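Local coordinates for protein Plm1 (Streptomyces sp. HK803, PDB 4HXY) that probably reduces the beta-keto group of a polyketide intermediate with NADPH, as the ketoreductase of the first module of phoslactomycin biosynthesis, at residues 133-137 with 138-142; 386-389 with 390-394; 286-290 with 291-295; 304-307 with 308-312. All coordinates share one frame; numbering follows the deposited sequence. Where two conformers were deposited one is given.

Interaction 1. Residues 133-137 with 138-142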
ATOM      1  N   GLU A 133      17.905 -10.662  -2.686  0.50 12.62           N
ATOM      2  CA  GLU A 133      17.645 -11.654  -3.720  0.50 13.30           C
ATOM      3  C   GLU A 133      18.623 -12.828  -3.614  0.50 13.12           C
ATOM      4  O   GLU A 133      18.211 -13.990  -3.557  0.50 13.47           O
ATOM      5  CB  GLU A 133      17.752 -11.004  -5.101  0.50 13.80           C
ATOM      6  CG  GLU A 133      16.563 -10.155  -5.520  0.50 15.53           C
ATOM      7  CD  GLU A 133      15.554 -10.929  -6.362  0.50 18.39           C
ATOM      8  OE1 GLU A 133      15.585 -10.787  -7.607  0.50 20.58           O
ATOM      9  OE2 GLU A 133      14.744 -11.688  -5.785  0.50 19.84           O
ATOM     10  N   ARG A 134      19.914 -12.520  -3.573  1.00 13.21           N
ATOM     11  CA  ARG A 134      20.953 -13.532  -3.448  1.00 13.12           C
ATOM     12  C   ARG A 134      21.147 -13.853  -1.979  1.00 13.05           C
ATOM     13  O   ARG A 134      21.546 -13.002  -1.197  1.00 13.31           O
ATOM     14  CB  ARG A 134      22.254 -13.062  -4.097  1.00 13.62           C
ATOM     15  CG  ARG A 134      23.472 -13.982  -3.864  1.00 14.84           C
ATOM     16  CD  ARG A 134      23.229 -15.423  -4.309  1.00 14.10           C
ATOM     17  NE  ARG A 134      22.803 -15.539  -5.691  1.00 14.94           N
ATOM     18  CZ  ARG A 134      23.605 -15.573  -6.758  1.00 15.96           C
ATOM     19  NH1 ARG A 134      24.927 -15.508  -6.611  1.00 17.42           N
ATOM     20  NH2 ARG A 134      23.100 -15.693  -7.984  1.00 14.12           N
ATOM     21  N   ILE A 135      20.821 -15.082  -1.611  1.00 13.00           N
ATOM     22  CA  ILE A 135      20.970 -15.527  -0.242  1.00 14.03           C
ATOM     23  C   ILE A 135      22.387 -16.039  -0.012  1.00 15.17           C
ATOM     24  O   ILE A 135      22.729 -17.169  -0.357  1.00 15.80           O
ATOM     25  CB  ILE A 135      19.925 -16.584   0.093  1.00 14.16           C
ATOM     26  CG1 ILE A 135      18.528 -15.980  -0.081  1.00 15.83           C
ATOM     27  CG2 ILE A 135      20.089 -17.050   1.542  1.00 12.97           C
ATOM     28  CD1 ILE A 135      17.417 -16.990  -0.080  1.00 15.43           C
ATOM     29  N   ASP A 136      23.210 -15.176   0.554  1.00 15.98           N
ATOM     30  CA  ASP A 136      24.550 -15.562   0.967  1.00 17.56           C
ATOM     31  C   ASP A 136      24.512 -16.125   2.390  1.00 18.09           C
ATOM     32  O   ASP A 136      23.453 -16.171   3.030  1.00 16.78           O
ATOM     33  CB  ASP A 136      25.534 -14.391   0.792  1.00 18.05           C
ATOM     34  CG  ASP A 136      25.174 -13.159   1.626  1.00 20.33           C
ATOM     35  OD1 ASP A 136      24.291 -13.233   2.505  1.00 19.89           O
ATOM     36  OD2 ASP A 136      25.787 -12.100   1.380  1.00 23.36           O
ATOM     37  N   ASP A 137      25.661 -16.587   2.882  1.00 19.22           N
ATOM     38  CA  ASP A 137      25.733 -17.138   4.237  1.00 20.29           C
ATOM     39  C   ASP A 137      25.321 -16.136   5.321  1.00 19.13           C
ATOM     40  O   ASP A 137      24.696 -16.517   6.318  1.00 20.42           O
ATOM     41  CB  ASP A 137      27.145 -17.696   4.532  1.00 21.54           C
ATOM     42  CG  ASP A 137      27.306 -19.178   4.148  1.00 25.79           C
ATOM     43  OD1 ASP A 137      26.334 -19.983   4.259  1.00 31.92           O
ATOM     44  OD2 ASP A 137      28.437 -19.548   3.746  1.00 31.44           O
ATOM     45  N   ALA A 138      25.666 -14.864   5.143  1.00 17.79           N
ATOM     46  CA  ALA A 138      25.302 -13.819   6.094  1.00 17.54           C
ATOM     47  C   ALA A 138      23.778 -13.701   6.184  1.00 16.85           C
ATOM     48  O   ALA A 138      23.217 -13.564   7.266  1.00 16.89           O
ATOM     49  CB  ALA A 138      25.898 -12.485   5.675  1.00 17.29           C
ATOM     50  N   THR A 139      23.122 -13.769   5.036  1.00 16.59           N
ATOM     51  CA  THR A 139      21.675 -13.669   5.000  1.00 15.95           C
ATOM     52  C   THR A 139      21.024 -14.881   5.654  1.00 16.58           C
ATOM     53  O   THR A 139      20.082 -14.748   6.446  1.00 16.35           O
ATOM     54  CB  THR A 139      21.176 -13.519   3.560  1.00 15.92           C
ATOM     55  OG1 THR A 139      21.743 -12.332   2.985  1.00 14.98           O
ATOM     56  CG2 THR A 139      19.660 -13.453   3.545  1.00 15.80           C
ATOM     57  N   ARG A 140      21.529 -16.067   5.341  1.00 17.31           N
ATOM     58  CA  ARG A 140      21.058 -17.284   6.004  1.00 18.75           C
ATOM     59  C   ARG A 140      21.101 -17.180   7.527  1.00 19.38           C
ATOM     60  O   ARG A 140      20.162 -17.581   8.203  1.00 19.46           O
ATOM     61  CB  ARG A 140      21.886 -18.480   5.571  1.00 18.98           C
ATOM     62  CG  ARG A 140      21.571 -18.946   4.195  1.00 18.68           C
ATOM     63  CD  ARG A 140      22.476 -20.099   3.813  1.00 18.14           C
ATOM     64  NE  ARG A 140      21.947 -21.401   4.214  1.00 18.65           N
ATOM     65  CZ  ARG A 140      22.381 -22.128   5.244  1.00 21.27           C
ATOM     66  NH1 ARG A 140      23.356 -21.698   6.038  1.00 22.69           N
ATOM     67  NH2 ARG A 140      21.829 -23.308   5.485  1.00 21.79           N
ATOM     68  N   ARG A 141      22.192 -16.636   8.066  1.00 20.34           N
ATOM     69  CA  ARG A 141      22.372 -16.558   9.514  1.00 20.92           C
ATOM     70  C   ARG A 141      21.494 -15.513  10.182  1.00 20.59           C
ATOM     71  O   ARG A 141      21.039 -15.718  11.311  1.00 21.22           O
ATOM     72  CB  ARG A 141      23.843 -16.301   9.873  1.00 21.53           C
ATOM     73  CG  ARG A 141      24.782 -17.440   9.533  1.00 23.95           C
ATOM     74  CD  ARG A 141      26.134 -17.243  10.246  1.00 28.26           C
ATOM     75  NE  ARG A 141      26.718 -15.932   9.935  1.00 30.70           N
ATOM     76  CZ  ARG A 141      27.522 -15.670   8.899  1.00 34.38           C
ATOM     77  NH1 ARG A 141      27.896 -16.630   8.043  1.00 36.05           N
ATOM     78  NH2 ARG A 141      27.972 -14.430   8.717  1.00 34.99           N
ATOM     79  N   ALA A 142      21.259 -14.410   9.488  1.00 20.01           N
ATOM     80  CA  ALA A 142      20.378 -13.387   9.988  1.00 19.70           C
ATOM     81  C   ALA A 142      18.954 -13.938  10.092  1.00 19.38           C
ATOM     82  O   ALA A 142      18.271 -13.684  11.059  1.00 19.65           O
ATOM     83  CB  ALA A 142      20.423 -12.147   9.096  1.00 19.80           C
TER
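Asp-136 OD1 is gripped by two donors of one residue: the hydroxyl Thr-139 OG1 gives it a hydrogen bond of 2.7 Å, and the amide Thr-139 N meets the same Asp-136 OD1 at 2.8 Å with an N-H...O angle of 151°. They arrive from opposite faces of the carboxylate plane, the hydroxyl 37° out of it, which should limit rotation of the carboxylate. Asp-136 is the N-cap of the helix that follows, and its CG sits between the backbone N and carbonyl carbon (chi1 61°), the torsion that turns OD1 back over the first turn. With an alanine at Thr-139, Asp-136 OD1 would probably lose its hydroxyl donor and the carboxylate would be less firmly held. The backbone continues the pattern, with Arg-140 N bonded to Asp-136 O at 3.0 Å. On the apolar side Ile-135 CG2 lies 3.6 Å from Arg-140 CG, the two side chains crossing at about a right angle. A long salt bridge joins Asp-137 OD1 to Arg-140 NH1 (3.9 Å), but the guanidinium is held mainly by Ala-37 O and Ser-40 OG. One face of the Arg-141 guanidinium lies over Asp-137 O. The cap closes the helix end of the loop between strand 125-131 and helix 137-148, at the surface, while Ile-135 packs on Ala-37 and Leu-38 of helix 36-39.

Interaction 2. Residues 386-389 with 390-394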
ATOM      1  N   LEU A 386     -10.076  13.866   7.777  1.00  8.40           N
ATOM      2  CA  LEU A 386      -9.445  15.127   7.379  1.00  8.97           C
ATOM      3  C   LEU A 386     -10.513  15.980   6.739  1.00  8.73           C
ATOM      4  O   LEU A 386     -11.283  15.480   5.928  1.00  9.96           O
ATOM      5  CB  LEU A 386      -8.369  14.874   6.331  1.00  9.33           C
ATOM      6  CG  LEU A 386      -7.126  14.139   6.803  1.00 10.62           C
ATOM      7  CD1 LEU A 386      -6.336  13.564   5.593  1.00 12.74           C
ATOM      8  CD2 LEU A 386      -6.274  15.066   7.671  1.00 11.82           C
ATOM      9  N   LEU A 387     -10.547  17.259   7.075  1.00  9.48           N
ATOM     10  CA  LEU A 387     -11.431  18.180   6.362  1.00  9.63           C
ATOM     11  C   LEU A 387     -10.912  18.381   4.937  1.00  9.63           C
ATOM     12  O   LEU A 387      -9.711  18.328   4.685  1.00  9.02           O
ATOM     13  CB  LEU A 387     -11.549  19.497   7.129  1.00 10.54           C
ATOM     14  CG  LEU A 387     -11.995  19.344   8.586  1.00 12.61           C
ATOM     15  CD1 LEU A 387     -12.266  20.719   9.180  1.00 13.47           C
ATOM     16  CD2 LEU A 387     -13.205  18.443   8.668  1.00 14.66           C
ATOM     17  N   VAL A 388     -11.827  18.550   3.994  1.00  9.39           N
ATOM     18  CA  VAL A 388     -11.459  18.594   2.593  1.00  9.70           C
ATOM     19  C   VAL A 388     -10.430  19.689   2.257  1.00 10.21           C
ATOM     20  O   VAL A 388      -9.470  19.425   1.545  1.00  9.70           O
ATOM     21  CB  VAL A 388     -12.704  18.645   1.685  1.00 10.23           C
ATOM     22  CG1 VAL A 388     -12.260  18.884   0.258  1.00 10.13           C
ATOM     23  CG2 VAL A 388     -13.504  17.333   1.809  1.00 10.10           C
ATOM     24  N   PRO A 389     -10.594  20.917   2.794  1.00 11.11           N
ATOM     25  CA  PRO A 389      -9.556  21.903   2.494  1.00 10.95           C
ATOM     26  C   PRO A 389      -8.158  21.488   2.969  1.00 10.23           C
ATOM     27  O   PRO A 389      -7.153  21.699   2.262  1.00  9.98           O
ATOM     28  CB  PRO A 389     -10.028  23.153   3.257  1.00 12.09           C
ATOM     29  CG  PRO A 389     -11.532  22.943   3.433  1.00 12.14           C
ATOM     30  CD  PRO A 389     -11.677  21.476   3.629  1.00 11.09           C
ATOM     31  N   ALA A 390      -8.098  20.908   4.164  1.00  9.06           N
ATOM     32  CA  ALA A 390      -6.831  20.458   4.737  1.00  8.79           C
ATOM     33  C   ALA A 390      -6.229  19.336   3.897  1.00  7.89           C
ATOM     34  O   ALA A 390      -5.009  19.289   3.681  1.00  8.22           O
ATOM     35  CB  ALA A 390      -7.030  19.992   6.167  1.00  8.49           C
ATOM     36  N   ALA A 391      -7.070  18.406   3.450  1.00  7.95           N
ATOM     37  CA  ALA A 391      -6.591  17.287   2.659  1.00  7.71           C
ATOM     38  C   ALA A 391      -6.037  17.749   1.316  1.00  8.00           C
ATOM     39  O   ALA A 391      -4.978  17.315   0.860  1.00  7.58           O
ATOM     40  CB  ALA A 391      -7.710  16.273   2.451  1.00  8.29           C
ATOM     41  N   LEU A 392      -6.774  18.645   0.667  1.00  8.47           N
ATOM     42  CA  LEU A 392      -6.345  19.141  -0.632  1.00  8.13           C
ATOM     43  C   LEU A 392      -5.051  19.953  -0.523  1.00  8.26           C
ATOM     44  O   LEU A 392      -4.201  19.913  -1.435  1.00  8.77           O
ATOM     45  CB  LEU A 392      -7.476  19.953  -1.285  1.00  8.28           C
ATOM     46  CG  LEU A 392      -8.649  19.120  -1.804  1.00  8.39           C
ATOM     47  CD1 LEU A 392      -9.833  20.031  -2.187  1.00 10.40           C
ATOM     48  CD2 LEU A 392      -8.247  18.229  -2.979  1.00 11.24           C
ATOM     49  N   GLN A 393      -4.890  20.708   0.559  0.50  8.20           N
ATOM     50  CA  GLN A 393      -3.652  21.447   0.765  0.50  8.70           C
ATOM     51  C   GLN A 393      -2.498  20.472   0.952  0.50  8.30           C
ATOM     52  O   GLN A 393      -1.433  20.638   0.353  0.50  7.87           O
ATOM     53  CB  GLN A 393      -3.744  22.392   1.955  0.50  8.87           C
ATOM     54  CG  GLN A 393      -2.439  23.113   2.244  0.50 10.98           C
ATOM     55  CD  GLN A 393      -2.077  24.122   1.182  0.50 14.58           C
ATOM     56  OE1 GLN A 393      -2.680  25.197   1.102  0.50 18.13           O
ATOM     57  NE2 GLN A 393      -1.079  23.793   0.362  0.50 16.73           N
ATOM     58  N   ALA A 394      -2.722  19.416   1.731  1.00  7.96           N
ATOM     59  CA  ALA A 394      -1.675  18.417   1.924  1.00  7.31           C
ATOM     60  C   ALA A 394      -1.343  17.699   0.628  1.00  7.00           C
ATOM     61  O   ALA A 394      -0.194  17.362   0.382  1.00  7.45           O
ATOM     62  CB  ALA A 394      -2.086  17.410   3.026  1.00  7.79           C
TER
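The chain enters helix 388-400 through the N-cap Leu-387, whose psi of 146° gives way to -44° at Val-388, and regular i to i+4 bonding begins at once. Ala-391 N bonds to Leu-387 O at 2.9 Å, and Leu-392 N to Val-388 O at 2.9 Å. Gln-393 N reaches Pro-389 O at 3.0 Å. In the first turn Pro-389 has no N-H to offer, which costs the helix nothing there because amides of the first turn have no preceding helical turn to supply an i-4 acceptor. The main side-chain contact is Val-388 CG1 on Leu-392 CD1 at 3.6 Å, the two side chains lying side by side and pointing the same way. Val-388 holds CG1 anti to its own N (chi1 172°), a setting that carries this methyl to the leucine. The two residues also face helix 198-210, Val-388 touching His-202 and Leu-392 touching Arg-206. Just ahead of the N-cap, Leu-386 CB meets Ala-391 CB at 4.2 Å, and the Leu-386 side chain lies about 7 Å from the bound NADPH. Gln-393 turns its polar end away to Glu-396. Since every bond across the contact is a backbone one and the side chains meet through carbon alone, the helix start is held without a side-chain cap from Leu-387, and van der Waals packing does the rest.

Interaction 3. Residues 286-290 with 291-295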
ATOM      1  N   ALA A 286      -9.671 -15.163   6.374  1.00 11.04           N
ATOM      2  CA  ALA A 286     -10.283 -16.498   6.390  1.00 12.35           C
ATOM      3  C   ALA A 286     -11.434 -16.649   5.393  1.00 13.30           C
ATOM      4  O   ALA A 286     -11.724 -17.774   4.973  1.00 15.03           O
ATOM      5  CB  ALA A 286     -10.771 -16.856   7.786  1.00 12.85           C
ATOM      6  N   GLU A 287     -12.091 -15.536   5.056  1.00 13.72           N
ATOM      7  CA  GLU A 287     -13.215 -15.527   4.143  1.00 14.12           C
ATOM      8  C   GLU A 287     -12.847 -14.996   2.752  1.00 13.24           C
ATOM      9  O   GLU A 287     -13.719 -14.908   1.894  1.00 13.81           O
ATOM     10  CB  GLU A 287     -14.353 -14.664   4.706  1.00 15.13           C
ATOM     11  CG  GLU A 287     -15.214 -15.337   5.784  1.00 20.76           C
ATOM     12  CD  GLU A 287     -14.461 -15.750   7.017  1.00 27.45           C
ATOM     13  OE1 GLU A 287     -14.312 -16.975   7.241  1.00 32.96           O
ATOM     14  OE2 GLU A 287     -14.029 -14.858   7.782  1.00 32.93           O
ATOM     15  N   THR A 288     -11.586 -14.635   2.543  1.00 12.00           N
ATOM     16  CA  THR A 288     -11.122 -14.080   1.261  1.00 11.62           C
ATOM     17  C   THR A 288     -10.467 -15.142   0.378  1.00 10.67           C
ATOM     18  O   THR A 288      -9.419 -15.674   0.724  1.00 10.99           O
ATOM     19  CB  THR A 288     -10.098 -12.948   1.478  1.00 11.98           C
ATOM     20  OG1 THR A 288     -10.668 -11.923   2.291  1.00 12.79           O
ATOM     21  CG2 THR A 288      -9.723 -12.319   0.146  1.00 11.65           C
ATOM     22  N   GLY A 289     -11.065 -15.445  -0.775  1.00  9.74           N
ATOM     23  CA  GLY A 289     -10.430 -16.329  -1.744  1.00  9.00           C
ATOM     24  C   GLY A 289      -9.527 -15.567  -2.697  1.00  8.46           C
ATOM     25  O   GLY A 289      -9.607 -14.333  -2.747  1.00  7.60           O
ATOM     26  N   ALA A 290      -8.714 -16.293  -3.462  1.00  8.52           N
ATOM     27  CA  ALA A 290      -7.776 -15.688  -4.408  1.00  8.57           C
ATOM     28  C   ALA A 290      -8.489 -14.809  -5.422  1.00  8.54           C
ATOM     29  O   ALA A 290      -7.981 -13.738  -5.796  1.00  8.88           O
ATOM     30  CB  ALA A 290      -6.938 -16.752  -5.143  1.00  9.07           C
ATOM     31  N   GLU A 291      -9.635 -15.275  -5.913  1.00  8.86           N
ATOM     32  CA  GLU A 291     -10.373 -14.505  -6.921  1.00  9.21           C
ATOM     33  C   GLU A 291     -10.888 -13.164  -6.356  1.00  9.25           C
ATOM     34  O   GLU A 291     -10.776 -12.096  -6.996  1.00  8.59           O
ATOM     35  CB  GLU A 291     -11.507 -15.348  -7.498  1.00 10.60           C
ATOM     36  CG  GLU A 291     -12.236 -14.656  -8.631  1.00 10.67           C
ATOM     37  CD  GLU A 291     -13.322 -15.497  -9.272  1.00 13.97           C
ATOM     38  OE1 GLU A 291     -13.533 -16.673  -8.865  1.00 13.98           O
ATOM     39  OE2 GLU A 291     -13.967 -14.957 -10.208  1.00 12.36           O
ATOM     40  N   GLU A 292     -11.436 -13.218  -5.145  1.00  8.91           N
ATOM     41  CA  GLU A 292     -11.890 -12.007  -4.478  1.00  9.59           C
ATOM     42  C   GLU A 292     -10.729 -11.090  -4.119  1.00  7.66           C
ATOM     43  O   GLU A 292     -10.851  -9.881  -4.270  1.00  7.90           O
ATOM     44  CB  GLU A 292     -12.788 -12.307  -3.283  1.00 11.12           C
ATOM     45  CG  GLU A 292     -14.271 -12.428  -3.708  1.00 15.43           C
ATOM     46  CD  GLU A 292     -14.778 -11.216  -4.520  1.00 21.35           C
ATOM     47  OE1 GLU A 292     -14.593 -10.048  -4.072  1.00 24.29           O
ATOM     48  OE2 GLU A 292     -15.355 -11.428  -5.625  1.00 24.40           O
ATOM     49  N   LEU A 293      -9.608 -11.656  -3.674  1.00  7.55           N
ATOM     50  CA  LEU A 293      -8.388 -10.838  -3.427  1.00  7.38           C
ATOM     51  C   LEU A 293      -8.008 -10.088  -4.709  1.00  6.99           C
ATOM     52  O   LEU A 293      -7.722  -8.885  -4.689  1.00  7.17           O
ATOM     53  CB  LEU A 293      -7.206 -11.687  -2.937  1.00  7.02           C
ATOM     54  CG  LEU A 293      -5.953 -10.890  -2.552  1.00  8.21           C
ATOM     55  CD1 LEU A 293      -6.251 -10.096  -1.305  1.00 10.90           C
ATOM     56  CD2 LEU A 293      -4.725 -11.782  -2.354  1.00  9.27           C
ATOM     57  N   ALA A 294      -7.998 -10.801  -5.824  1.00  7.10           N
ATOM     58  CA  ALA A 294      -7.657 -10.178  -7.096  1.00  6.93           C
ATOM     59  C   ALA A 294      -8.649  -9.083  -7.465  1.00  7.16           C
ATOM     60  O   ALA A 294      -8.255  -8.011  -7.950  1.00  8.22           O
ATOM     61  CB  ALA A 294      -7.573 -11.215  -8.201  1.00  6.88           C
ATOM     62  N   ALA A 295      -9.938  -9.338  -7.275  1.00  7.51           N
ATOM     63  CA  ALA A 295     -10.973  -8.312  -7.537  1.00  6.75           C
ATOM     64  C   ALA A 295     -10.837  -7.068  -6.667  1.00  7.14           C
ATOM     65  O   ALA A 295     -11.066  -5.932  -7.126  1.00  8.41           O
ATOM     66  CB  ALA A 295     -12.384  -8.923  -7.370  1.00  7.03           C
TER
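The start of helix 290-310, within the Rossmann-type ketoreductase domain, is an N-terminus whose N-cap residue, Gly-289, has no side chain to cap with. What closes the first turn is therefore the backbone: Leu-293 N bonds to Gly-289 O at 2.8 Å, with an N-H...O angle of 165°. The next bond, Ala-294 N to Ala-290 O, measures 2.9 Å, and its donor stands somewhat out of the carbonyl plane. Gly-289 itself is extended, with a psi of 168°, and Ala-290 is already helical in both backbone torsions, so the turn into the helix takes a single residue. The side-chain part is light. Thr-288, just ahead of the cap, lays its methyl CG2 against the helix, 3.9 Å from Leu-293 N and 4.0 Å from Leu-293 CB, the two side chains crossing obliquely. With CG2 placed anti to the backbone N, the hydroxyl falls beside that N (chi1 -57°) and bonds to Arg-284 O. The methyl therefore meets Leu-293 while the polar branch serves the preceding loop. Glu-292 adds only its CB, which stays 3.8 Å from Gly-289 O. The end of Leu-293 packs on Ala-67 and Leu-71 of helix 67-77, and Thr-288 O accepts from His-75 NE2, joining this helix start after strand 270-275 to that neighbouring helix.

Interaction 4. Residues 304-307 with 308-312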
ATOM      1  N   ALA A 304      -3.111   1.089 -11.833  1.00  7.16           N
ATOM      2  CA  ALA A 304      -1.899   1.877 -11.693  1.00  5.91           C
ATOM      3  C   ALA A 304      -0.760   1.379 -12.572  1.00  6.57           C
ATOM      4  O   ALA A 304      -0.026   2.197 -13.157  1.00  7.35           O
ATOM      5  CB  ALA A 304      -1.467   1.923 -10.238  1.00  6.19           C
ATOM      6  N   LEU A 305      -0.608   0.053 -12.657  1.00  6.29           N
ATOM      7  CA  LEU A 305       0.438  -0.556 -13.455  1.00  6.80           C
ATOM      8  C   LEU A 305       0.194  -0.264 -14.931  1.00  7.45           C
ATOM      9  O   LEU A 305       1.138  -0.013 -15.678  1.00  8.90           O
ATOM     10  CB  LEU A 305       0.493  -2.062 -13.242  1.00  7.11           C
ATOM     11  CG  LEU A 305       1.117  -2.463 -11.902  1.00  7.76           C
ATOM     12  CD1 LEU A 305       0.819  -3.937 -11.581  1.00  9.70           C
ATOM     13  CD2 LEU A 305       2.614  -2.176 -11.793  1.00  8.55           C
ATOM     14  N   LEU A 306      -1.068  -0.312 -15.337  1.00  7.93           N
ATOM     15  CA  LEU A 306      -1.408  -0.033 -16.746  1.00  8.34           C
ATOM     16  C   LEU A 306      -1.131   1.435 -17.058  1.00  8.50           C
ATOM     17  O   LEU A 306      -0.515   1.753 -18.088  1.00  9.02           O
ATOM     18  CB  LEU A 306      -2.865  -0.376 -17.020  1.00  8.37           C
ATOM     19  CG  LEU A 306      -3.367  -0.227 -18.461  1.00  9.91           C
ATOM     20  CD1 LEU A 306      -2.541  -1.053 -19.442  1.00 11.44           C
ATOM     21  CD2 LEU A 306      -4.836  -0.613 -18.521  1.00 10.47           C
ATOM     22  N   LEU A 307      -1.511   2.329 -16.145  1.00  8.69           N
ATOM     23  CA  LEU A 307      -1.248   3.758 -16.331  1.00  9.14           C
ATOM     24  C   LEU A 307       0.244   4.044 -16.432  1.00  9.21           C
ATOM     25  O   LEU A 307       0.674   4.849 -17.245  1.00  9.51           O
ATOM     26  CB  LEU A 307      -1.840   4.590 -15.205  1.00  9.44           C
ATOM     27  CG  LEU A 307      -3.363   4.717 -15.193  1.00  9.55           C
ATOM     28  CD1 LEU A 307      -3.862   5.069 -13.784  1.00 11.03           C
ATOM     29  CD2 LEU A 307      -3.837   5.742 -16.221  1.00 12.57           C
ATOM     30  N   ASP A 308       1.027   3.425 -15.556  1.00  8.56           N
ATOM     31  CA  ASP A 308       2.467   3.607 -15.543  1.00  8.61           C
ATOM     32  C   ASP A 308       3.053   3.168 -16.888  1.00  8.58           C
ATOM     33  O   ASP A 308       3.906   3.854 -17.463  1.00  9.85           O
ATOM     34  CB  ASP A 308       3.087   2.798 -14.392  1.00  8.34           C
ATOM     35  CG  ASP A 308       4.609   2.782 -14.424  1.00 11.15           C
ATOM     36  OD1 ASP A 308       5.254   3.836 -14.281  1.00 13.15           O
ATOM     37  OD2 ASP A 308       5.162   1.692 -14.591  1.00 14.16           O
ATOM     38  N   GLU A 309       2.597   2.033 -17.386  1.00  9.13           N
ATOM     39  CA  GLU A 309       3.103   1.506 -18.648  1.00 10.30           C
ATOM     40  C   GLU A 309       2.755   2.388 -19.858  1.00 10.60           C
ATOM     41  O   GLU A 309       3.620   2.650 -20.731  1.00 11.41           O
ATOM     42  CB  GLU A 309       2.604   0.089 -18.847  1.00 11.26           C
ATOM     43  CG  GLU A 309       3.105  -0.556 -20.134  1.00 15.72           C
ATOM     44  CD  GLU A 309       2.344  -1.804 -20.480  1.00 20.45           C
ATOM     45  OE1 GLU A 309       1.769  -2.428 -19.558  1.00 21.55           O
ATOM     46  OE2 GLU A 309       2.287  -2.142 -21.692  1.00 22.54           O
ATOM     47  N   LEU A 310       1.517   2.848 -19.915  1.00  9.97           N
ATOM     48  CA  LEU A 310       1.016   3.568 -21.090  1.00 10.50           C
ATOM     49  C   LEU A 310       1.414   5.047 -21.086  1.00 10.81           C
ATOM     50  O   LEU A 310       1.310   5.724 -22.128  1.00 11.91           O
ATOM     51  CB  LEU A 310      -0.513   3.456 -21.194  1.00 10.15           C
ATOM     52  CG  LEU A 310      -1.125   2.056 -21.364  1.00 10.33           C
ATOM     53  CD1 LEU A 310      -2.667   2.119 -21.408  1.00 12.54           C
ATOM     54  CD2 LEU A 310      -0.559   1.346 -22.579  1.00 14.05           C
ATOM     55  N   LEU A 311       1.847   5.557 -19.940  1.00 11.00           N
ATOM     56  CA  LEU A 311       2.145   6.985 -19.787  1.00 11.44           C
ATOM     57  C   LEU A 311       3.533   7.204 -19.188  1.00 13.37           C
ATOM     58  O   LEU A 311       3.661   7.616 -18.041  1.00 14.05           O
ATOM     59  CB  LEU A 311       1.088   7.624 -18.899  1.00 10.81           C
ATOM     60  CG  LEU A 311      -0.297   7.689 -19.527  1.00 10.43           C
ATOM     61  CD1 LEU A 311      -1.335   8.101 -18.520  1.00 11.72           C
ATOM     62  CD2 LEU A 311      -0.268   8.670 -20.723  1.00 12.11           C
ATOM     63  N   PRO A 312       4.592   6.906 -19.951  1.00 15.63           N
ATOM     64  CA  PRO A 312       5.973   7.082 -19.462  1.00 16.68           C
ATOM     65  C   PRO A 312       6.430   8.521 -19.265  1.00 17.53           C
ATOM     66  O   PRO A 312       7.408   8.736 -18.543  1.00 19.32           O
ATOM     67  CB  PRO A 312       6.818   6.452 -20.576  1.00 16.75           C
ATOM     68  CG  PRO A 312       5.974   6.567 -21.804  1.00 17.29           C
ATOM     69  CD  PRO A 312       4.558   6.357 -21.320  1.00 15.69           C
TER
HETATM   70  O   HOH W   1       3.682  -0.932 -15.336  1.00 13.39           O
HETATM   71  O   HOH W   2       1.072  -3.178 -16.846  1.00 36.80           O
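Leu-306 and Leu-310, one turn apart, make the close apolar part of the contact: Leu-306 CD1 lies 3.7 Å from Leu-310 CD1, which also comes 3.8 Å from Leu-306 CG. Leu-306 has its CG anti to the backbone N (chi1 -176°), which swings the end of its side chain back to the leucine ahead. An alanine at Leu-310 would remove the branch that touches Leu-306 and probably open a gap facing Ile-260 of helix 253-265. Leu-307 CD2 and Leu-311 CD1, 4.1 Å apart, run side by side, with Val-270, Val-273 and Phe-317 around them. The polar side is bonded through water rather than packed, and opens to solvent at the exposed Glu-309. One water donates to Leu-305 O at 2.7 Å and to Asp-308 OD2; another bonds Glu-309 OE1 and reaches Leu-305 O only weakly. The same Leu-305 O accepts from Glu-309 N at 3.0 Å. Asp-308 also forms salt bridges with Arg-349 and Arg-348, and Glu-309 with Arg-253. The last bond, Leu-311 N to Leu-307 O, is weak, with an N-H...O angle of 127°, as Leu-311 leaves helical phi/psi. This is the C-terminal end of a helix packed against the parallel strands 270-275 and 316-322 of a Rossmann-type fold.

How the interactions relate
Interactions 1, 2 and 3 each mark the start of a helix, and interaction 4 the end of one; interactions 3 and 4 share helix 290-310, with centres about 25 Å apart. Their burial differs. Interaction 4 is buried between strands and helices and relies on leucine contacts, with charges and water on its polar side, whereas interaction 1 is a surface contact, capped by a carboxylate. Interactions 2 and 3 are partly buried, and their N-cap residues, leucine and glycine, give no side-chain cap. Interaction 2 is about 45 Å from interaction 1, centre to centre, across the chain's centre, and its Leu-386 side chain is about 7 Å from the NADPH, against about 12 Å for Glu-292 of interaction 3 and about 9 Å for Leu-307 of interaction 4.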